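Local coordinates for HigA antitoxin (Streptococcus pneumoniae TIGR4, PDB 6AF4), which probably binds DNA through a helix-turn-helix domain of the XRE family and serves as the antitoxin of a HigBA toxin-antitoxin pair, at residues H[8-11]-H[12-15]; H[19-22]-H[23-27]. All coordinates share one frame; numbering follows the deposited sequence.

Interaction 1 (H[8-11]-H[12-15]); sequences SNWK and DVRA
The indole of Trp-10 has Arg-14 CB over one face, toward the rim of the ring: CB lies 3.7 Å from the centroid of the six-membered ring and only 10° off its normal, a CH-pi contact in the first turn of helix 10-17. Val-13 CG1 approaches the same ring obliquely, 4.0 Å from Trp-10 CZ3. Trp-10 is turned with CG anti to its backbone N (chi1 161°), which swings the indole forward along the helix, over the residue four places on. Arg-14 runs extended from CG to NE, so that its CG and CD also pass Trp-10 CZ2 before the guanidinium leaves the ring, the two planes 31° apart. In the chain of another protein, Trp-10 NE1 is hydrogen-bonded to an acidic side chain and Arg-14 NE to a polar one, while Arg-14 NH2 turns to Asp-27 of its own chain. Strand 6-9 passes into the helix through Asn-9, the N-cap, whose backbone pairs antiparallel with a strand of that other chain. Asn-9 OD1 accepts from Lys-11 N at 2.9 Å, the donor tilted from the carbonyl plane. Ser-8 CB packs against Val-13 CG2 at 3.7 Å, while Asn-9 O receives Val-13 N at 3.1 Å.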
loop_
_atom_site.group_PDB
_atom_site.type_symbol
_atom_site.label_atom_id
_atom_site.label_comp_id
_atom_site.label_asym_id
_atom_site.label_seq_id
_atom_site.Cartn_x
_atom_site.Cartn_y
_atom_site.Cartn_z
ATOM N N SER H 8 -33.165 -4.674 -3.378
ATOM C CA SER H 8 -32.181 -3.701 -2.914
ATOM C C SER H 8 -30.992 -3.516 -3.856
ATOM O O SER H 8 -30.502 -4.471 -4.465
ATOM C CB SER H 8 -31.665 -4.107 -1.530
ATOM O OG SER H 8 -32.715 -4.545 -0.686
ATOM N N ASN H 9 -30.540 -2.273 -3.966
ATOM C CA ASN H 9 -29.322 -1.944 -4.686
ATOM C C ASN H 9 -28.113 -2.380 -3.866
ATOM O O ASN H 9 -28.120 -2.282 -2.638
ATOM C CB ASN H 9 -29.268 -0.442 -4.983
ATOM C CG ASN H 9 -28.136 -0.060 -5.929
ATOM O OD1 ASN H 9 -27.022 -0.583 -5.843
ATOM N ND2 ASN H 9 -28.421 0.863 -6.837
ATOM N N TRP H 10 -27.076 -2.855 -4.553
ATOM C CA TRP H 10 -25.875 -3.359 -3.897
ATOM C C TRP H 10 -25.143 -2.275 -3.106
ATOM O O TRP H 10 -24.583 -2.554 -2.047
ATOM C CB TRP H 10 -24.940 -3.987 -4.936
ATOM C CG TRP H 10 -23.506 -4.140 -4.500
ATOM C CD1 TRP H 10 -22.413 -3.563 -5.077
ATOM C CD2 TRP H 10 -23.017 -4.924 -3.398
ATOM N NE1 TRP H 10 -21.273 -3.941 -4.406
ATOM C CE2 TRP H 10 -21.613 -4.766 -3.382
ATOM C CE3 TRP H 10 -23.626 -5.734 -2.441
ATOM C CZ2 TRP H 10 -20.815 -5.404 -2.426
ATOM C CZ3 TRP H 10 -22.827 -6.361 -1.499
ATOM C CH2 TRP H 10 -21.437 -6.191 -1.499
ATOM N N LYS H 11 -25.154 -1.046 -3.615
ATOM C CA LYS H 11 -24.543 0.083 -2.913
ATOM C C LYS H 11 -25.105 0.242 -1.501
ATOM O O LYS H 11 -24.366 0.536 -0.564
ATOM C CB LYS H 11 -24.750 1.382 -3.691
ATOM C CG LYS H 11 -24.140 1.397 -5.076
ATOM C CD LYS H 11 -24.385 2.735 -5.750
ATOM C CE LYS H 11 -23.975 2.702 -7.211
ATOM N NZ LYS H 11 -22.513 2.480 -7.359
ATOM N N ASP H 12 -26.412 0.049 -1.355
ATOM C CA ASP H 12 -27.055 0.134 -0.047
ATOM C C ASP H 12 -26.722 -1.079 0.811
ATOM O O ASP H 12 -26.346 -0.942 1.976
ATOM C CB ASP H 12 -28.570 0.260 -0.198
ATOM C CG ASP H 12 -28.977 1.485 -0.988
ATOM O OD1 ASP H 12 -28.240 2.495 -0.952
ATOM O OD2 ASP H 12 -30.036 1.436 -1.650
ATOM N N VAL H 13 -26.864 -2.265 0.228
ATOM C CA VAL H 13 -26.554 -3.508 0.926
ATOM C C VAL H 13 -25.113 -3.516 1.437
ATOM O O VAL H 13 -24.852 -3.899 2.579
ATOM C CB VAL H 13 -26.789 -4.725 0.010
ATOM C CG1 VAL H 13 -26.243 -5.999 0.644
ATOM C CG2 VAL H 13 -28.273 -4.862 -0.307
ATOM N N ARG H 14 -24.188 -3.069 0.593
ATOM C CA ARG H 14 -22.770 -3.017 0.940
ATOM C C ARG H 14 -22.503 -2.077 2.117
ATOM O O ARG H 14 -21.728 -2.396 3.022
ATOM C CB ARG H 14 -21.945 -2.574 -0.272
ATOM C CG ARG H 14 -20.446 -2.650 -0.069
ATOM C CD ARG H 14 -19.695 -2.124 -1.283
ATOM N NE ARG H 14 -18.320 -2.614 -1.312
ATOM C CZ ARG H 14 -17.294 -1.940 -1.820
ATOM N NH1 ARG H 14 -17.480 -0.735 -2.339
ATOM N NH2 ARG H 14 -16.079 -2.472 -1.799
ATOM N N ALA H 15 -23.150 -0.917 2.095
ATOM C CA ALA H 15 -22.970 0.085 3.138
ATOM C C ALA H 15 -23.480 -0.413 4.489
ATOM O O ALA H 15 -22.949 -0.039 5.533
ATOM C CB ALA H 15 -23.670 1.381 2.750
#

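Interaction 2 (H[19-22]-H[23-27])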
loop_
_atom_site.group_PDB
_atom_site.type_symbol
_atom_site.label_atom_id
_atom_site.label_comp_id
_atom_site.label_asym_id
_atom_site.label_seq_id
_atom_site.Cartn_x
_atom_site.Cartn_y
_atom_site.Cartn_z
ATOM N N SER H 19 -18.229 -2.208 7.437
ATOM C CA SER H 19 -17.739 -0.973 8.035
ATOM C C SER H 19 -17.043 -0.128 6.979
ATOM O O SER H 19 -16.646 -0.643 5.933
ATOM C CB SER H 19 -16.786 -1.271 9.196
ATOM O OG SER H 19 -15.636 -1.970 8.753
ATOM N N LYS H 20 -16.914 1.170 7.247
ATOM C CA LYS H 20 -16.208 2.084 6.350
ATOM C C LYS H 20 -14.803 1.567 6.046
ATOM O O LYS H 20 -14.319 1.666 4.919
ATOM C CB LYS H 20 -16.125 3.484 6.958
ATOM C CG LYS H 20 -17.450 4.238 7.008
ATOM C CD LYS H 20 -17.277 5.590 7.700
ATOM C CE LYS H 20 -18.498 6.487 7.520
ATOM N NZ LYS H 20 -19.689 5.995 8.271
ATOM N N GLU H 21 -14.165 1.007 7.068
ATOM C CA GLU H 21 -12.839 0.409 6.962
ATOM C C GLU H 21 -12.788 -0.774 6.000
ATOM O O GLU H 21 -11.898 -0.866 5.160
ATOM C CB GLU H 21 -12.379 -0.034 8.351
ATOM C CG GLU H 21 -11.256 -1.057 8.358
ATOM C CD GLU H 21 -11.245 -1.863 9.643
ATOM O OE1 GLU H 21 -12.224 -1.754 10.415
ATOM O OE2 GLU H 21 -10.271 -2.608 9.876
ATOM N N GLU H 22 -13.746 -1.682 6.142
ATOM C CA GLU H 22 -13.789 -2.891 5.327
ATOM C C GLU H 22 -14.024 -2.563 3.864
ATOM O O GLU H 22 -13.500 -3.232 2.976
ATOM C CB GLU H 22 -14.884 -3.832 5.826
ATOM C CG GLU H 22 -14.526 -4.558 7.103
ATOM C CD GLU H 22 -15.717 -5.249 7.731
ATOM O OE1 GLU H 22 -16.840 -4.702 7.649
ATOM O OE2 GLU H 22 -15.530 -6.343 8.304
ATOM N N ILE H 23 -14.812 -1.521 3.624
ATOM C CA ILE H 23 -15.141 -1.101 2.271
ATOM C C ILE H 23 -13.929 -0.490 1.573
ATOM O O ILE H 23 -13.659 -0.794 0.412
ATOM C CB ILE H 23 -16.314 -0.098 2.272
ATOM C CG1 ILE H 23 -17.618 -0.824 2.604
ATOM C CG2 ILE H 23 -16.437 0.606 0.926
ATOM C CD1 ILE H 23 -18.814 0.092 2.731
ATOM N N LEU H 24 -13.188 0.352 2.286
ATOM C CA LEU H 24 -12.014 0.994 1.708
ATOM C C LEU H 24 -10.961 -0.053 1.330
ATOM O O LEU H 24 -10.386 -0.002 0.240
ATOM C CB LEU H 24 -11.432 2.017 2.684
ATOM C CG LEU H 24 -10.739 3.271 2.135
ATOM C CD1 LEU H 24 -10.223 4.089 3.303
ATOM C CD2 LEU H 24 -9.611 2.966 1.145
ATOM N N GLU H 25 -10.719 -1.007 2.223
ATOM C CA GLU H 25 -9.756 -2.065 1.939
ATOM C C GLU H 25 -10.253 -2.976 0.824
ATOM O O GLU H 25 -9.460 -3.523 0.059
ATOM C CB GLU H 25 -9.463 -2.882 3.192
ATOM C CG GLU H 25 -8.686 -2.116 4.232
ATOM C CD GLU H 25 -8.299 -2.978 5.404
ATOM O OE1 GLU H 25 -8.233 -4.214 5.238
ATOM O OE2 GLU H 25 -8.064 -2.417 6.492
ATOM N N SER H 26 -11.568 -3.135 0.737
ATOM C CA SER H 26 -12.163 -3.900 -0.349
ATOM C C SER H 26 -11.978 -3.165 -1.669
ATOM O O SER H 26 -11.670 -3.780 -2.690
ATOM C CB SER H 26 -13.647 -4.154 -0.086
ATOM O OG SER H 26 -14.248 -4.826 -1.178
ATOM N N ASP H 27 -12.159 -1.845 -1.640
ATOM C CA ASP H 27 -12.003 -1.019 -2.835
ATOM C C ASP H 27 -10.570 -1.053 -3.361
ATOM O O ASP H 27 -10.342 -0.974 -4.568
ATOM C CB ASP H 27 -12.418 0.428 -2.556
ATOM C CG ASP H 27 -13.923 0.628 -2.609
ATOM O OD1 ASP H 27 -14.623 -0.236 -3.179
ATOM O OD2 ASP H 27 -14.407 1.656 -2.088
#
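Glu-22 OE1 draws in two donors of Ser-19 across the capping box that starts helix 20-40: Ser-19 N at 2.9 Å and, more weakly, Ser-19 OG. The backbone N-H meets the oxygen on its anti side, close to the carboxylate plane. In return Glu-22 N donates to Ser-19 OG at 3.2 Å, so the serine hydroxyl closes the first turn while the glutamate carboxylate takes up the backbone N-H of the N-cap residue. This reciprocal grip depends on Glu-22 CG lying beside the backbone N (chi1 -75°), from where the extended chain reaches back to Ser-19. Outside residues 19-27, Glu-22 OE2 makes a salt bridge with a basic side chain of another protein's chain, a second partner that probably favours the charged carboxylate. Farther round the helix, Glu-21 and Glu-25 lie side by side and point the same way, their carboxylate planes 67° apart and Glu-21 OE2 4.0 Å from Glu-25 OE2. Lys-78 of the second subunit packs on Glu-21 and forms a long, weak ion pair with Glu-25, which may ease this like-charge approach. The first helical bond, Ile-23 N to Ser-19 O at 3.1 Å, has Ile-23 CG1 alongside, 3.5 Å from the same Ser-19 O.

Interactions 1 and 2 mark the starts of two successive helices, 10-17 and 20-40, each opened by a side-chain N-cap. Their centres are 14 Å apart, and Arg-14 spans the gap: its NH2 forms a salt bridge with Asp-27 OD1 at 3.0 Å and a probable, weak hydrogen bond with Ser-26 OG. Ile-23 packs beside the bridge, its CG2 3.7 Å from Arg-14 NH1 and its CD1 4.2 Å from Ala-15 CA. Both contacts also meet the other protein's chain, to which Ser-26 OG is hydrogen-bonded through an acidic side chain. Glu-21, Leu-24 and Glu-25 of interaction 2 also pack on the second subunit, so the two helix starts join intrachain contacts to assembly interfaces.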